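Local coordinates for Alpha/beta hydrolase fold protein (Chitinophaga pinensis, PDB 4PW0) that probably acts as a hydrolytic enzyme of the alpha/beta hydrolase fold, with a substrate that is not known, at residues H144-P147 with D148-R152; I207-W210 with G211-T214; P269-F272 with V273-E277; G177-T180 with L181-Y185; N241-E244 with L245-L249. All coordinates share one frame; numbering follows the deposited sequence.

All five contacts join successive turns of single helices. Interactions 1, 2 and 4 lie on helices inserted between strands 127-133 and 226-231, the usual place of the cap in this fold; interactions 3 and 5 lie on helices flanking the central sheet. Interaction 3 is buried, interaction 1 is at the surface and the others are intermediate. Segments of interactions 1 and 2 pack together, and P269 of interaction 3 touches R183 of interaction 4. Interactions 3 and 5 both reach the second subunit. An aliphatic chain over a ring marks interactions 1 and 5, a hydroxyl over a ring interaction 3, lysine methylenes along a threonine methyl interaction 2, and a guanidinium folded back over a threonine interaction 4.

Interaction 1. Residues H144-P147 with D148-R152; sequences HTFP and DLIAR
D148 meets T145 at the start of helix 146-154, its CB 3.7 Å from T145 O. This is the first helix of the insertion after strand 127-133, where alpha/beta hydrolases commonly carry their cap. A water accepts a hydrogen bond from D148 N at 3.2 Å and makes weak bonds to D148 OD2 and H144 O, tying the side chain back to the residue before the N-cap. T145 occupies that N-cap position without a side-chain capping bond; its OG1 is bonded to V142 O instead. L149 N then closes the first full helical turn on T145 O at 3.0 Å, while its CD2 comes only loosely near the ring of F146. I150 makes the main side-chain contact: CG1 stands over one face of the F146 ring, 3.8 Å from the centroid and 21° off the normal, a CH-pi contact displaced toward the rim. Chi1 of 178° turns the F146 ring along the helix, so that I150, one turn on, crosses over its face. A151 N donates to P147 O at 2.9 Å. The chemistry divides by side: F146 and I150 make an apolar contact that would be held by dispersion, facing F45 and helix 197-212, whereas D148 meets water at the helix start.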
loop_
_atom_site.group_PDB
_atom_site.type_symbol
_atom_site.label_atom_id
_atom_site.label_comp_id
_atom_site.label_asym_id
_atom_site.label_seq_id
_atom_site.Cartn_x
_atom_site.Cartn_y
_atom_site.Cartn_z
ATOM N N HIS A 144 -19.111 -17.196 -7.519
ATOM C CA HIS A 144 -20.154 -18.077 -8.046
ATOM C C HIS A 144 -19.884 -18.425 -9.490
ATOM O O HIS A 144 -20.323 -19.481 -9.979
ATOM C CB HIS A 144 -21.535 -17.409 -7.950
ATOM C CG HIS A 144 -21.965 -17.073 -6.558
ATOM N ND1 HIS A 144 -23.221 -16.583 -6.272
ATOM C CD2 HIS A 144 -21.292 -17.082 -5.388
ATOM C CE1 HIS A 144 -23.312 -16.362 -4.978
ATOM N NE2 HIS A 144 -22.147 -16.631 -4.423
ATOM N N THR A 145 -19.178 -17.555 -10.198
ATOM C CA THR A 145 -18.824 -17.784 -11.596
ATOM C C THR A 145 -17.392 -18.219 -11.850
ATOM O O THR A 145 -16.919 -18.255 -12.976
ATOM C CB THR A 145 -19.187 -16.617 -12.471
ATOM O OG1 THR A 145 -18.543 -15.458 -12.010
ATOM C CG2 THR A 145 -20.774 -16.469 -12.543
ATOM N N PHE A 146 -16.718 -18.601 -10.772
ATOM C CA PHE A 146 -15.365 -19.125 -10.884
ATOM C C PHE A 146 -15.289 -20.321 -11.842
ATOM O O PHE A 146 -14.380 -20.355 -12.650
ATOM C CB PHE A 146 -14.794 -19.472 -9.492
ATOM C CG PHE A 146 -13.440 -20.054 -9.544
ATOM C CD1 PHE A 146 -12.375 -19.253 -9.752
ATOM C CD2 PHE A 146 -13.214 -21.421 -9.335
ATOM C CE1 PHE A 146 -11.101 -19.761 -9.791
ATOM C CE2 PHE A 146 -11.939 -21.923 -9.366
ATOM C CZ PHE A 146 -10.872 -21.093 -9.617
ATOM N N PRO A 147 -16.255 -21.270 -11.774
ATOM C CA PRO A 147 -16.153 -22.361 -12.758
ATOM C C PRO A 147 -16.176 -21.897 -14.212
ATOM O O PRO A 147 -15.457 -22.469 -15.032
ATOM C CB PRO A 147 -17.360 -23.257 -12.411
ATOM C CG PRO A 147 -17.601 -23.015 -10.962
ATOM C CD PRO A 147 -17.347 -21.506 -10.822
ATOM N N ASP A 148 -16.981 -20.892 -14.539
ATOM C CA ASP A 148 -16.994 -20.368 -15.905
ATOM C C ASP A 148 -15.713 -19.636 -16.252
ATOM O O ASP A 148 -15.304 -19.653 -17.423
ATOM C CB ASP A 148 -18.224 -19.552 -16.183
ATOM C CG ASP A 148 -19.477 -20.434 -16.323
ATOM O OD1 ASP A 148 -19.346 -21.541 -16.877
ATOM O OD2 ASP A 148 -20.554 -20.065 -15.847
ATOM N N LEU A 149 -15.058 -19.001 -15.273
ATOM C CA LEU A 149 -13.765 -18.365 -15.556
ATOM C C LEU A 149 -12.753 -19.431 -15.955
ATOM O O LEU A 149 -11.991 -19.273 -16.909
ATOM C CB LEU A 149 -13.307 -17.589 -14.335
ATOM C CG LEU A 149 -11.988 -16.865 -14.498
ATOM C CD1 LEU A 149 -12.084 -15.705 -15.454
ATOM C CD2 LEU A 149 -11.462 -16.467 -13.124
ATOM N N ILE A 150 -12.779 -20.530 -15.224
ATOM C CA ILE A 150 -11.859 -21.623 -15.509
ATOM C C ILE A 150 -12.232 -22.282 -16.853
ATOM O O ILE A 150 -11.338 -22.616 -17.624
ATOM C CB ILE A 150 -11.838 -22.633 -14.344
ATOM C CG1 ILE A 150 -11.314 -21.914 -13.068
ATOM C CG2 ILE A 150 -11.032 -23.897 -14.710
ATOM C CD1 ILE A 150 -10.038 -21.112 -13.224
ATOM N N ALA A 151 -13.514 -22.407 -17.160
ATOM C CA ALA A 151 -13.936 -22.957 -18.482
ATOM C C ALA A 151 -13.375 -22.089 -19.623
ATOM O O ALA A 151 -12.977 -22.621 -20.651
ATOM C CB ALA A 151 -15.432 -23.072 -18.562
ATOM N N ARG A 152 -13.284 -20.760 -19.450
ATOM C CA ARG A 152 -12.685 -19.873 -20.457
ATOM C C ARG A 152 -11.168 -20.064 -20.523
ATOM O O ARG A 152 -10.569 -20.164 -21.610
ATOM C CB ARG A 152 -13.005 -18.398 -20.168
ATOM C CG ARG A 152 -14.443 -17.975 -20.298
ATOM C CD ARG A 152 -14.609 -16.543 -19.753
ATOM N NE ARG A 152 -13.872 -15.488 -20.460
ATOM C CZ ARG A 152 -13.531 -14.296 -19.929
ATOM N NH1 ARG A 152 -13.805 -13.976 -18.642
ATOM N NH2 ARG A 152 -12.878 -13.415 -20.680
HETATM O O HOH W 1 -19.824 -20.468 -13.163
#

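Interaction 2. Residues I207-W210 with G211-T214; sequences ITNW and GKKT
T208 CG2 and the aliphatic chain of K212 are brought side by side by their torsions: in T208 the methyl stands opposite the backbone N (chi1 -56°, measured to OG1), and K212 turns at chi3 (72°) after an extended start. The two side chains point the same way, with T208 CG2 3.7 Å from K212 CD. N209 crosses the same lysine at an angle, its OD1 3.9 Å from K212 CD, so methylene groups rather than the ammonium meet the amide. K213 keeps its CG beside its own backbone N, which places that carbon 3.4 Å from N209 O. Backbone evidence marks the last turn of the helix. K212 N donates to T208 O at 2.9 Å, and G211 N adds a weak second bond to the same oxygen at 3.1 Å. K213 N reaches N209 O at 3.0 Å with a nearly straight 162° N-H...O angle, although K213 itself has left helical backbone angles. Beyond this point a water takes over, donating to W210 O at 2.8 Å and to K213 O at 2.9 Å. T208 OG1 bonds back to L204 O, W210 NE1 bonds A136 O, and G211 O accepts from H144 NE2. These features describe the water-bridged C-terminal end of helix 197-212, the last helix of the insertion before strand 226-231, where alpha/beta hydrolases commonly carry their cap.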
loop_
_atom_site.group_PDB
_atom_site.type_symbol
_atom_site.label_atom_id
_atom_site.label_comp_id
_atom_site.label_asym_id
_atom_site.label_seq_id
_atom_site.Cartn_x
_atom_site.Cartn_y
_atom_site.Cartn_z
ATOM N N ILE A 207 -12.973 -23.485 -3.978
ATOM C CA ILE A 207 -12.949 -22.065 -4.265
ATOM C C ILE A 207 -14.358 -21.565 -4.563
ATOM O O ILE A 207 -14.801 -20.515 -4.066
ATOM C CB ILE A 207 -12.014 -21.781 -5.434
ATOM C CG1 ILE A 207 -10.573 -22.008 -5.020
ATOM C CG2 ILE A 207 -12.192 -20.377 -5.973
ATOM C CD1 ILE A 207 -9.631 -22.169 -6.187
ATOM N N THR A 208 -15.093 -22.325 -5.350
ATOM C CA THR A 208 -16.470 -21.940 -5.671
ATOM C C THR A 208 -17.315 -21.860 -4.403
ATOM O O THR A 208 -18.079 -20.891 -4.209
ATOM C CB THR A 208 -17.070 -22.953 -6.690
ATOM O OG1 THR A 208 -16.234 -23.015 -7.868
ATOM C CG2 THR A 208 -18.469 -22.506 -7.118
ATOM N N ASN A 209 -17.188 -22.863 -3.556
ATOM C CA ASN A 209 -17.959 -22.872 -2.323
ATOM C C ASN A 209 -17.568 -21.855 -1.273
ATOM O O ASN A 209 -18.416 -21.430 -0.484
ATOM C CB ASN A 209 -18.058 -24.281 -1.736
ATOM C CG ASN A 209 -19.096 -25.114 -2.447
ATOM O OD1 ASN A 209 -20.091 -24.617 -2.963
ATOM N ND2 ASN A 209 -18.853 -26.372 -2.511
ATOM N N TRP A 210 -16.319 -21.400 -1.285
ATOM C CA TRP A 210 -15.937 -20.264 -0.444
ATOM C C TRP A 210 -16.853 -19.087 -0.767
ATOM O O TRP A 210 -17.235 -18.350 0.143
ATOM C CB TRP A 210 -14.464 -19.909 -0.687
ATOM C CG TRP A 210 -13.916 -18.792 0.138
ATOM C CD1 TRP A 210 -13.713 -17.509 -0.263
ATOM C CD2 TRP A 210 -13.453 -18.860 1.486
ATOM N NE1 TRP A 210 -13.154 -16.781 0.753
ATOM C CE2 TRP A 210 -12.953 -17.590 1.823
ATOM C CE3 TRP A 210 -13.399 -19.868 2.443
ATOM C CZ2 TRP A 210 -12.380 -17.317 3.057
ATOM C CZ3 TRP A 210 -12.826 -19.587 3.672
ATOM C CH2 TRP A 210 -12.311 -18.326 3.957
ATOM N N GLY A 211 -17.187 -18.912 -2.048
ATOM C CA GLY A 211 -18.101 -17.848 -2.447
ATOM C C GLY A 211 -19.570 -18.174 -2.267
ATOM O O GLY A 211 -20.376 -17.316 -1.889
ATOM N N LYS A 212 -19.952 -19.415 -2.549
ATOM C CA LYS A 212 -21.380 -19.749 -2.507
ATOM C C LYS A 212 -21.947 -19.889 -1.124
ATOM O O LYS A 212 -23.144 -19.593 -0.920
ATOM C CB LYS A 212 -21.635 -21.041 -3.256
ATOM C CG LYS A 212 -21.459 -20.897 -4.762
ATOM C CD LYS A 212 -21.805 -22.187 -5.500
ATOM C CE LYS A 212 -23.318 -22.443 -5.488
ATOM N NZ LYS A 212 -23.613 -23.779 -6.097
ATOM N N LYS A 213 -21.160 -20.386 -0.195
ATOM C CA LYS A 213 -21.654 -20.665 1.137
ATOM C C LYS A 213 -21.745 -19.386 1.959
ATOM O O LYS A 213 -20.910 -18.516 1.835
ATOM C CB LYS A 213 -20.828 -21.718 1.868
ATOM C CG LYS A 213 -20.811 -23.097 1.183
ATOM C CD LYS A 213 -22.102 -23.857 1.289
ATOM C CE LYS A 213 -21.998 -25.264 0.688
ATOM N NZ LYS A 213 -20.895 -26.007 1.342
ATOM N N THR A 214 -22.765 -19.292 2.821
ATOM C CA THR A 214 -22.877 -18.177 3.712
ATOM C C THR A 214 -21.631 -18.107 4.597
ATOM O O THR A 214 -21.129 -19.145 5.041
ATOM C CB THR A 214 -24.104 -18.329 4.649
ATOM O OG1 THR A 214 -25.223 -18.908 3.955
ATOM C CG2 THR A 214 -24.459 -16.991 5.186
HETATM O O HOH W 2 -18.236 -19.183 2.577
#

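Interaction 3. Residues P269-F272 with V273-E277; sequences PELF and VSQTE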
loop_
_atom_site.group_PDB
_atom_site.type_symbol
_atom_site.label_atom_id
_atom_site.label_comp_id
_atom_site.label_asym_id
_atom_site.label_seq_id
_atom_site.Cartn_x
_atom_site.Cartn_y
_atom_site.Cartn_z
ATOM N N PRO A 269 7.230 -7.990 -8.036
ATOM C CA PRO A 269 7.731 -8.799 -6.946
ATOM C C PRO A 269 8.653 -8.046 -5.995
ATOM O O PRO A 269 8.652 -8.326 -4.785
ATOM C CB PRO A 269 8.463 -9.943 -7.673
ATOM C CG PRO A 269 8.908 -9.329 -8.993
ATOM C CD PRO A 269 7.701 -8.468 -9.356
ATOM N N GLU A 270 9.479 -7.140 -6.504
ATOM C CA GLU A 270 10.360 -6.398 -5.621
ATOM C C GLU A 270 9.618 -5.367 -4.742
ATOM O O GLU A 270 9.943 -5.160 -3.561
ATOM C CB GLU A 270 11.490 -5.759 -6.410
ATOM C CG GLU A 270 12.415 -6.818 -6.979
ATOM C CD GLU A 270 13.740 -6.289 -7.448
ATOM O OE1 GLU A 270 13.782 -5.198 -8.045
ATOM O OE2 GLU A 270 14.732 -7.003 -7.219
ATOM N N LEU A 271 8.559 -4.778 -5.313
ATOM C CA LEU A 271 7.687 -3.904 -4.537
ATOM C C LEU A 271 7.035 -4.736 -3.398
ATOM O O LEU A 271 6.987 -4.324 -2.238
ATOM C CB LEU A 271 6.625 -3.316 -5.438
ATOM C CG LEU A 271 5.522 -2.483 -4.820
ATOM C CD1 LEU A 271 6.053 -1.284 -4.070
ATOM C CD2 LEU A 271 4.508 -2.059 -5.898
ATOM N N PHE A 272 6.514 -5.898 -3.785
ATOM C CA PHE A 272 5.877 -6.776 -2.788
ATOM C C PHE A 272 6.836 -7.146 -1.661
ATOM O O PHE A 272 6.472 -7.095 -0.493
ATOM C CB PHE A 272 5.325 -8.028 -3.465
ATOM C CG PHE A 272 4.716 -8.994 -2.499
ATOM C CD1 PHE A 272 3.464 -8.764 -1.982
ATOM C CD2 PHE A 272 5.414 -10.110 -2.068
ATOM C CE1 PHE A 272 2.894 -9.634 -1.077
ATOM C CE2 PHE A 272 4.849 -10.974 -1.140
ATOM C CZ PHE A 272 3.593 -10.751 -0.639
ATOM N N VAL A 273 8.048 -7.574 -2.030
ATOM C CA VAL A 273 9.035 -7.934 -0.994
ATOM C C VAL A 273 9.334 -6.751 -0.092
ATOM O O VAL A 273 9.371 -6.879 1.134
ATOM C CB VAL A 273 10.311 -8.489 -1.628
ATOM C CG1 VAL A 273 11.417 -8.592 -0.593
ATOM C CG2 VAL A 273 10.044 -9.833 -2.273
ATOM N N SER A 274 9.542 -5.568 -0.688
ATOM C CA SER A 274 9.848 -4.387 0.117
ATOM C C SER A 274 8.757 -4.070 1.136
ATOM O O SER A 274 9.002 -3.833 2.333
ATOM C CB SER A 274 10.080 -3.201 -0.771
ATOM O OG SER A 274 10.328 -2.042 0.017
ATOM N N GLN A 275 7.530 -4.138 0.651
ATOM C CA GLN A 275 6.393 -3.848 1.537
ATOM C C GLN A 275 6.202 -4.896 2.614
ATOM O O GLN A 275 5.945 -4.546 3.798
ATOM C CB GLN A 275 5.124 -3.698 0.713
ATOM C CG GLN A 275 5.137 -2.492 -0.163
ATOM C CD GLN A 275 3.794 -2.239 -0.797
ATOM O OE1 GLN A 275 3.018 -3.139 -1.004
ATOM N NE2 GLN A 275 3.566 -0.948 -1.153
ATOM N N THR A 276 6.296 -6.168 2.211
ATOM C CA THR A 276 6.067 -7.314 3.095
ATOM C C THR A 276 7.162 -7.457 4.156
ATOM O O THR A 276 6.881 -7.775 5.325
ATOM C CB THR A 276 5.948 -8.631 2.264
ATOM O OG1 THR A 276 4.864 -8.500 1.360
ATOM C CG2 THR A 276 5.662 -9.813 3.161
ATOM N N GLU A 277 8.409 -7.205 3.751
ATOM C CA GLU A 277 9.502 -7.276 4.694
ATOM C C GLU A 277 9.328 -6.244 5.805
ATOM O O GLU A 277 9.523 -6.565 6.998
ATOM C CB GLU A 277 10.820 -7.092 3.927
ATOM C CG GLU A 277 12.057 -6.995 4.735
ATOM C CD GLU A 277 13.197 -6.887 3.741
ATOM O OE1 GLU A 277 13.145 -5.978 2.860
ATOM O OE2 GLU A 277 14.083 -7.751 3.787
#
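F272 O is gripped twice by T276, whose backbone N donates at 2.9 Å and whose OG1 donates at 2.8 Å. The amide bond is the routine helical one, with an N-H...O angle of 160°; the hydroxyl instead comes from above the carbonyl plane, 38° out of it. T276 has a second deposited conformer, so the OG1 contacts belong to the one described here. In it OG1 also sits over the centre of one face of the F272 ring, 3.2 Å above the plane. Because the hydroxyl hydrogen is used on F272 O, the ring is met by the oxygen itself. A trans chi1 of 178° swings the F272 ring toward the following turn, bringing one face up to the T276 hydroxyl. L271 and Q275 make a second side-chain contact, the methyl CD1 of L271 packing 3.8 Å from the amide NE2 of Q275. Q275 OE1 is satisfied by Y257 OH and S255 OG. V273 CG2 closes tightly on the preceding turn, 3.2 Å from P269 O. F272 and T276 face strands 127-133 and 226-231, while L271, S274 and Q275 also pack on the second subunit. This placement identifies helix 269-282 as the C-terminal, sheet-covering helix of the alpha/beta hydrolase fold, here sharing in the dimer interface.

Interaction 4. Residues G177-T180 with L181-Y185; sequences GLAT and LGRLY
R183 folds its guanidinium back over T180, whose CA lies 3.5 Å above one face of the flat group, displaced toward its rim. This is an i to i+3 overlap in the later part of helix 171-184, which belongs to the insertion expected to form the cap of an alpha/beta hydrolase. The bend at chi3 (-57°) makes the fold-back possible. NH2 then reaches T180 OG1 at 3.3 Å, but the N-H...O angle of 122° makes this bond weak. Stronger partners lie outside the pair and probably fix both ends: NH2 salt-bridges D53 and donates to Y266 O, while T180 OG1 is bonded to K176 O. NH1 of R183 lies by A179, 3.6 Å from its backbone C and 3.9 Å from its CB. The guanidinium is thus held between its own helix and the D53 region, with P54 and L55 of helix 54-61 touching the same side chain. On another side of the helix L178 CD2 lies 4.2 Å from L181 CD1, and both leucines touch K159 of helix 158-166. L181 CG also rests 3.6 Å from G177 O. One turn later, T180 O accepts from L184 N at 3.0 Å, and L184 CG lies close by, 3.4 Å from that same oxygen.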
loop_
_atom_site.group_PDB
_atom_site.type_symbol
_atom_site.label_atom_id
_atom_site.label_comp_id
_atom_site.label_asym_id
_atom_site.label_seq_id
_atom_site.Cartn_x
_atom_site.Cartn_y
_atom_site.Cartn_z
ATOM N N GLY A 177 4.268 -10.453 -17.153
ATOM C CA GLY A 177 3.845 -11.838 -17.114
ATOM C C GLY A 177 4.858 -12.769 -17.774
ATOM O O GLY A 177 5.167 -13.847 -17.234
ATOM N N LEU A 178 5.363 -12.399 -18.956
ATOM C CA LEU A 178 6.417 -13.196 -19.578
ATOM C C LEU A 178 7.638 -13.237 -18.657
ATOM O O LEU A 178 8.256 -14.319 -18.522
ATOM C CB LEU A 178 6.788 -12.611 -20.938
ATOM C CG LEU A 178 5.715 -12.624 -22.026
ATOM C CD1 LEU A 178 6.355 -12.129 -23.327
ATOM C CD2 LEU A 178 5.117 -14.016 -22.188
ATOM N N ALA A 179 8.000 -12.128 -18.006
ATOM C CA ALA A 179 9.111 -12.162 -17.065
ATOM C C ALA A 179 8.875 -13.156 -15.938
ATOM O O ALA A 179 9.784 -13.889 -15.534
ATOM C CB ALA A 179 9.419 -10.795 -16.513
ATOM N N THR A 180 7.639 -13.224 -15.434
ATOM C CA THR A 180 7.318 -14.186 -14.376
ATOM C C THR A 180 7.493 -15.625 -14.846
ATOM O O THR A 180 8.068 -16.452 -14.128
ATOM C CB THR A 180 5.900 -13.978 -13.871
ATOM O OG1 THR A 180 5.701 -12.610 -13.478
ATOM C CG2 THR A 180 5.614 -14.866 -12.689
ATOM N N LEU A 181 7.040 -15.921 -16.059
ATOM C CA LEU A 181 7.247 -17.266 -16.623
ATOM C C LEU A 181 8.699 -17.627 -16.637
ATOM O O LEU A 181 9.066 -18.748 -16.268
ATOM C CB LEU A 181 6.722 -17.326 -18.026
ATOM C CG LEU A 181 5.258 -17.397 -18.074
ATOM C CD1 LEU A 181 4.806 -17.317 -19.533
ATOM C CD2 LEU A 181 4.703 -18.680 -17.415
ATOM N N GLY A 182 9.569 -16.679 -16.997
ATOM C CA GLY A 182 10.985 -16.985 -16.993
ATOM C C GLY A 182 11.508 -17.211 -15.586
ATOM O O GLY A 182 12.351 -18.067 -15.359
ATOM N N ARG A 183 11.045 -16.423 -14.598
ATOM C CA ARG A 183 11.480 -16.632 -13.242
ATOM C C ARG A 183 11.080 -18.042 -12.773
ATOM O O ARG A 183 11.857 -18.656 -12.037
ATOM C CB ARG A 183 10.950 -15.573 -12.311
ATOM C CG ARG A 183 11.510 -14.184 -12.606
ATOM C CD ARG A 183 11.461 -13.191 -11.485
ATOM N NE ARG A 183 10.094 -13.012 -11.012
ATOM C CZ ARG A 183 9.173 -12.256 -11.612
ATOM N NH1 ARG A 183 9.453 -11.592 -12.724
ATOM N NH2 ARG A 183 7.939 -12.226 -11.095
ATOM N N LEU A 184 9.946 -18.564 -13.222
ATOM C CA LEU A 184 9.467 -19.918 -12.837
ATOM C C LEU A 184 10.297 -21.030 -13.491
ATOM O O LEU A 184 10.226 -22.189 -13.082
ATOM C CB LEU A 184 7.996 -20.132 -13.185
ATOM C CG LEU A 184 7.074 -19.183 -12.392
ATOM C CD1 LEU A 184 5.639 -19.507 -12.724
ATOM C CD2 LEU A 184 7.256 -19.216 -10.902
ATOM N N TYR A 185 11.142 -20.643 -14.466
ATOM C CA TYR A 185 12.105 -21.552 -15.134
ATOM C C TYR A 185 13.383 -21.793 -14.319
ATOM O O TYR A 185 14.176 -22.728 -14.634
ATOM C CB TYR A 185 12.416 -21.043 -16.520
ATOM C CG TYR A 185 13.026 -21.972 -17.608
ATOM C CD1 TYR A 185 12.346 -23.091 -18.063
ATOM C CD2 TYR A 185 14.209 -21.628 -18.256
ATOM C CE1 TYR A 185 12.860 -23.882 -19.108
ATOM C CE2 TYR A 185 14.723 -22.402 -19.290
ATOM C CZ TYR A 185 14.076 -23.535 -19.687
ATOM O OH TYR A 185 14.575 -24.322 -20.747
#

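Interaction 5. Residues N241-E244 with L245-L249; sequences NSYE and LFKQL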
loop_
_atom_site.group_PDB
_atom_site.type_symbol
_atom_site.label_atom_id
_atom_site.label_comp_id
_atom_site.label_asym_id
_atom_site.label_seq_id
_atom_site.Cartn_x
_atom_site.Cartn_y
_atom_site.Cartn_z
ATOM N N ASN A 241 -13.169 -6.433 -3.611
ATOM C CA ASN A 241 -13.213 -7.322 -2.445
ATOM C C ASN A 241 -11.982 -7.242 -1.533
ATOM O O ASN A 241 -12.056 -7.634 -0.356
ATOM C CB ASN A 241 -13.522 -8.749 -2.840
ATOM C CG ASN A 241 -14.963 -8.905 -3.231
ATOM O OD1 ASN A 241 -15.857 -8.285 -2.612
ATOM N ND2 ASN A 241 -15.217 -9.740 -4.216
ATOM N N SER A 242 -10.869 -6.720 -2.052
ATOM C CA SER A 242 -9.719 -6.453 -1.210
ATOM C C SER A 242 -9.918 -5.164 -0.416
ATOM O O SER A 242 -9.465 -5.067 0.753
ATOM C CB SER A 242 -8.438 -6.428 -2.032
ATOM O OG SER A 242 -8.107 -7.750 -2.469
ATOM N N TYR A 243 -10.557 -4.181 -1.028
ATOM C CA TYR A 243 -11.019 -3.019 -0.268
ATOM C C TYR A 243 -12.008 -3.441 0.818
ATOM O O TYR A 243 -11.936 -2.967 1.958
ATOM C CB TYR A 243 -11.578 -1.936 -1.185
ATOM C CG TYR A 243 -11.957 -0.642 -0.489
ATOM C CD1 TYR A 243 -11.099 -0.023 0.356
ATOM C CD2 TYR A 243 -13.212 -0.091 -0.644
ATOM C CE1 TYR A 243 -11.417 1.126 0.991
ATOM C CE2 TYR A 243 -13.557 1.058 0.025
ATOM C CZ TYR A 243 -12.605 1.669 0.824
ATOM O OH TYR A 243 -12.858 2.840 1.463
ATOM N N GLU A 244 -12.901 -4.388 0.515
ATOM C CA GLU A 244 -13.799 -4.920 1.540
ATOM C C GLU A 244 -13.060 -5.573 2.688
ATOM O O GLU A 244 -13.400 -5.354 3.863
ATOM C CB GLU A 244 -14.799 -5.945 0.969
ATOM C CG GLU A 244 -15.926 -5.303 0.191
ATOM C CD GLU A 244 -16.972 -4.644 1.086
ATOM O OE1 GLU A 244 -16.803 -4.673 2.340
ATOM O OE2 GLU A 244 -17.961 -4.117 0.538
ATOM N N LEU A 245 -12.035 -6.369 2.392
ATOM C CA LEU A 245 -11.198 -6.931 3.451
ATOM C C LEU A 245 -10.633 -5.823 4.323
ATOM O O LEU A 245 -10.650 -5.904 5.569
ATOM C CB LEU A 245 -10.059 -7.831 2.912
ATOM C CG LEU A 245 -10.452 -9.230 2.429
ATOM C CD1 LEU A 245 -9.337 -9.824 1.621
ATOM C CD2 LEU A 245 -10.801 -10.137 3.612
ATOM N N PHE A 246 -10.085 -4.802 3.701
ATOM C CA PHE A 246 -9.483 -3.678 4.420
ATOM C C PHE A 246 -10.531 -2.963 5.301
ATOM O O PHE A 246 -10.245 -2.613 6.467
ATOM C CB PHE A 246 -8.904 -2.664 3.422
ATOM C CG PHE A 246 -8.483 -1.359 4.052
ATOM C CD1 PHE A 246 -7.287 -1.245 4.750
ATOM C CD2 PHE A 246 -9.315 -0.258 3.964
ATOM C CE1 PHE A 246 -6.953 -0.062 5.385
ATOM C CE2 PHE A 246 -8.979 0.915 4.595
ATOM C CZ PHE A 246 -7.780 1.009 5.301
ATOM N N LYS A 247 -11.745 -2.762 4.769
ATOM C CA LYS A 247 -12.803 -2.102 5.538
ATOM C C LYS A 247 -13.238 -2.912 6.748
ATOM O O LYS A 247 -13.482 -2.344 7.815
ATOM C CB LYS A 247 -14.027 -1.849 4.673
ATOM C CG LYS A 247 -13.795 -0.777 3.652
ATOM C CD LYS A 247 -15.079 -0.248 3.068
ATOM C CE LYS A 247 -15.784 -1.194 2.223
ATOM N NZ LYS A 247 -17.053 -0.517 1.804
ATOM N N GLN A 248 -13.342 -4.224 6.593
ATOM C CA GLN A 248 -13.906 -5.059 7.625
ATOM C C GLN A 248 -12.897 -5.479 8.682
ATOM O O GLN A 248 -13.236 -5.598 9.848
ATOM C CB GLN A 248 -14.617 -6.267 7.012
ATOM C CG GLN A 248 -15.836 -5.911 6.149
ATOM C CD GLN A 248 -16.445 -7.132 5.458
ATOM O OE1 GLN A 248 -16.678 -8.134 6.097
ATOM N NE2 GLN A 248 -16.705 -7.031 4.147
ATOM N N LEU A 249 -11.643 -5.698 8.289
ATOM C CA LEU A 249 -10.604 -6.048 9.226
ATOM C C LEU A 249 -10.249 -4.858 10.110
ATOM O O LEU A 249 -10.265 -3.726 9.651
ATOM C CB LEU A 249 -9.343 -6.523 8.485
ATOM C CG LEU A 249 -9.476 -7.909 7.828
ATOM C CD1 LEU A 249 -8.350 -8.119 6.832
ATOM C CD2 LEU A 249 -9.446 -9.022 8.868
#
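Y243 carries the chain of K247 over one face of its ring. The face contact is a CH-pi interaction: K247 CG is 4.0 Å from the Y243 centroid and 13° off the normal. K247 CD follows the ring outward, 3.6 Å from Y243 CE2, so successive methylenes trace the aromatic surface. F246 CD2 comes in obliquely, 3.9 Å from Y243 CE1. Y240 also meets the Y243 ring. The helix concerned, 240-248, is the crossover of the beta-alpha-beta unit formed with strands 226-231 and 252-257 in the alpha/beta hydrolase sheet. F246 packs on L254 of that sheet, and both aromatic residues also touch L256 of the second subunit, which places this face of the helix at the dimer interface. The K247 chain turns at chi3, carrying its end toward E244; NZ has a hydrogen bond to Y240 OH but only a long salt bridge, 3.9 Å, to E244 OE2. The firmer partner of E244 is Q248, one turn on. Y243, E244 and Q248 each have a second deposited conformer, so these side-chain details apply to the pairings described. Q248 NE2 donates to E244 OE1 at 3.0 Å from above the carboxylate plane, 45° out of it, while the oxygen lies close to the amide plane. The carboxylate and amide planes stand 80° apart, and E244 O accepts from Q248 N at 3.0 Å.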